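Side-chain contact in p1 (Rice yellow mottle virus, PDB 6TY0), which acts as a zinc-finger suppressor of RNA silencing in its host, this chain being the N-terminal part of the protein: residues T2-L7 against V58-A63. Numbering follows the deposited sequence.
Sequences TRLEVL and VSVSFA
L4 and V60, V6 and V58 make two apolar pairs between strands that run in roughly opposite directions but belong to different sheets. At the first pair, one branch of each side chain does the touching: L4 CD2 lies 4.1 Å from V60 CG1, the two groups meeting at a slant. L4 has CG anti to its backbone N (chi1 -177°), which leaves CG beside the carbonyl carbon and lets CD2 extend to the valine. V6 meets V58 more loosely, CG1 to CG2 at 4.4 Å. The CB of F62, like those of V58 and V60, is directed at strand 2-10, yet its ring atom CZ stays 4.7 Å from L4 CD2, slightly beyond close contact.

No hydrogen bond joins the segments. The CA atoms of V6 and V58 are 8.8 Å apart, a face-to-face spacing bridged by methyl groups, and all four touching residues are buried.

The contact thus joins the two mixed sheets in the interior, away from the zinc sites. Strand 2-10 is hydrogen-bonded to strand 26-32 through L4 and V30, whereas strand 54-64 lies between strands 70-77 and 86-90. From the latter, F88 touches both L4 and V60, and V77 of strand 70-77 packs on V58.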
loop_
_atom_site.group_PDB
_atom_site.type_symbol
_atom_site.label_atom_id
_atom_site.label_comp_id
_atom_site.label_asym_id
_atom_site.label_seq_id
_atom_site.Cartn_x
_atom_site.Cartn_y
_atom_site.Cartn_z
ATOM N N THR A 2 -7.320 0.195 4.131
ATOM C CA THR A 2 -8.463 -0.520 3.575
ATOM C C THR A 2 -7.933 -1.548 2.569
ATOM O O THR A 2 -7.089 -1.223 1.744
ATOM C CB THR A 2 -9.451 0.421 2.848
ATOM O OG1 THR A 2 -9.850 1.496 3.708
ATOM C CG2 THR A 2 -10.707 -0.351 2.340
ATOM N N ARG A 3 -8.411 -2.785 2.658
ATOM C CA ARG A 3 -8.017 -3.841 1.731
ATOM C C ARG A 3 -8.844 -3.712 0.445
ATOM O O ARG A 3 -10.060 -3.538 0.496
ATOM C CB ARG A 3 -8.279 -5.198 2.356
ATOM C CG ARG A 3 -7.749 -6.380 1.581
ATOM C CD ARG A 3 -8.413 -7.656 2.105
ATOM N NE ARG A 3 -8.108 -7.936 3.520
ATOM C CZ ARG A 3 -7.275 -8.888 3.970
ATOM N NH1 ARG A 3 -6.598 -9.681 3.127
ATOM N NH2 ARG A 3 -7.115 -9.062 5.277
ATOM N N LEU A 4 -8.185 -3.710 -0.703
ATOM C CA LEU A 4 -8.900 -3.852 -1.988
ATOM C C LEU A 4 -8.563 -5.225 -2.583
ATOM O O LEU A 4 -7.418 -5.487 -2.917
ATOM C CB LEU A 4 -8.469 -2.775 -2.961
ATOM C CG LEU A 4 -9.234 -2.838 -4.277
ATOM C CD1 LEU A 4 -10.451 -1.945 -4.197
ATOM C CD2 LEU A 4 -8.340 -2.413 -5.416
ATOM N N GLU A 5 -9.568 -6.087 -2.680
ATOM C CA GLU A 5 -9.446 -7.397 -3.252
ATOM C C GLU A 5 -9.584 -7.368 -4.773
ATOM O O GLU A 5 -10.446 -6.669 -5.314
ATOM C CB GLU A 5 -10.546 -8.320 -2.700
ATOM C CG GLU A 5 -10.543 -8.453 -1.184
ATOM C CD GLU A 5 -11.167 -9.756 -0.672
ATOM O OE1 GLU A 5 -11.859 -10.464 -1.444
ATOM O OE2 GLU A 5 -10.959 -10.067 0.525
ATOM N N VAL A 6 -8.751 -8.151 -5.436
ATOM C CA VAL A 6 -8.759 -8.274 -6.883
ATOM C C VAL A 6 -8.904 -9.744 -7.265
ATOM O O VAL A 6 -8.100 -10.572 -6.852
ATOM C CB VAL A 6 -7.451 -7.782 -7.488
ATOM C CG1 VAL A 6 -7.497 -7.888 -9.002
ATOM C CG2 VAL A 6 -7.180 -6.346 -7.045
ATOM N N LEU A 7 -9.972 -10.061 -7.991
ATOM C CA LEU A 7 -10.251 -11.437 -8.444
ATOM C C LEU A 7 -9.768 -11.546 -9.864
ATOM O O LEU A 7 -10.096 -10.696 -10.704
ATOM C CB LEU A 7 -11.738 -11.727 -8.396
ATOM C CG LEU A 7 -12.191 -13.102 -8.904
ATOM C CD1 LEU A 7 -11.696 -14.238 -8.025
ATOM C CD2 LEU A 7 -13.713 -13.097 -8.935
ATOM N N VAL A 58 0.003 -7.395 -11.030
ATOM C CA VAL A 58 -1.214 -6.624 -11.119
ATOM C C VAL A 58 -0.833 -5.245 -10.557
ATOM O O VAL A 58 -0.156 -5.150 -9.536
ATOM C CB VAL A 58 -2.406 -7.253 -10.373
ATOM C CG1 VAL A 58 -2.180 -7.380 -8.879
ATOM C CG2 VAL A 58 -3.665 -6.449 -10.650
ATOM N N SER A 59 -1.163 -4.200 -11.281
ATOM C CA SER A 59 -0.890 -2.844 -10.779
ATOM C C SER A 59 -2.188 -2.113 -10.553
ATOM O O SER A 59 -3.168 -2.266 -11.317
ATOM C CB SER A 59 -0.022 -2.077 -11.771
ATOM O OG SER A 59 -0.790 -1.719 -12.905
ATOM N N VAL A 60 -2.228 -1.335 -9.491
ATOM C CA VAL A 60 -3.431 -0.608 -9.181
ATOM C C VAL A 60 -3.011 0.818 -8.914
ATOM O O VAL A 60 -2.214 1.071 -8.016
ATOM C CB VAL A 60 -4.176 -1.216 -7.988
ATOM C CG1 VAL A 60 -5.516 -0.527 -7.749
ATOM C CG2 VAL A 60 -4.400 -2.718 -8.187
ATOM N N SER A 61 -3.557 1.728 -9.718
ATOM C CA SER A 61 -3.291 3.139 -9.644
ATOM C C SER A 61 -4.524 3.876 -9.191
ATOM O O SER A 61 -5.627 3.630 -9.667
ATOM C CB SER A 61 -2.931 3.689 -11.042
ATOM O OG SER A 61 -1.858 2.917 -11.559
ATOM N N PHE A 62 -4.311 4.859 -8.340
ATOM C CA PHE A 62 -5.377 5.778 -7.920
ATOM C C PHE A 62 -4.949 7.192 -8.279
ATOM O O PHE A 62 -3.804 7.580 -8.063
ATOM C CB PHE A 62 -5.602 5.716 -6.412
ATOM C CG PHE A 62 -5.940 4.360 -5.892
ATOM C CD1 PHE A 62 -4.972 3.376 -5.789
ATOM C CD2 PHE A 62 -7.210 4.075 -5.473
ATOM C CE1 PHE A 62 -5.268 2.129 -5.276
ATOM C CE2 PHE A 62 -7.535 2.833 -4.952
ATOM C CZ PHE A 62 -6.561 1.854 -4.841
ATOM N N ALA A 63 -5.854 7.961 -8.850
ATOM C CA ALA A 63 -5.565 9.392 -9.081
ATOM C C ALA A 63 -6.846 10.203 -8.932
ATOM O O ALA A 63 -7.871 9.787 -9.477
ATOM C CB ALA A 63 -5.021 9.566 -10.475
#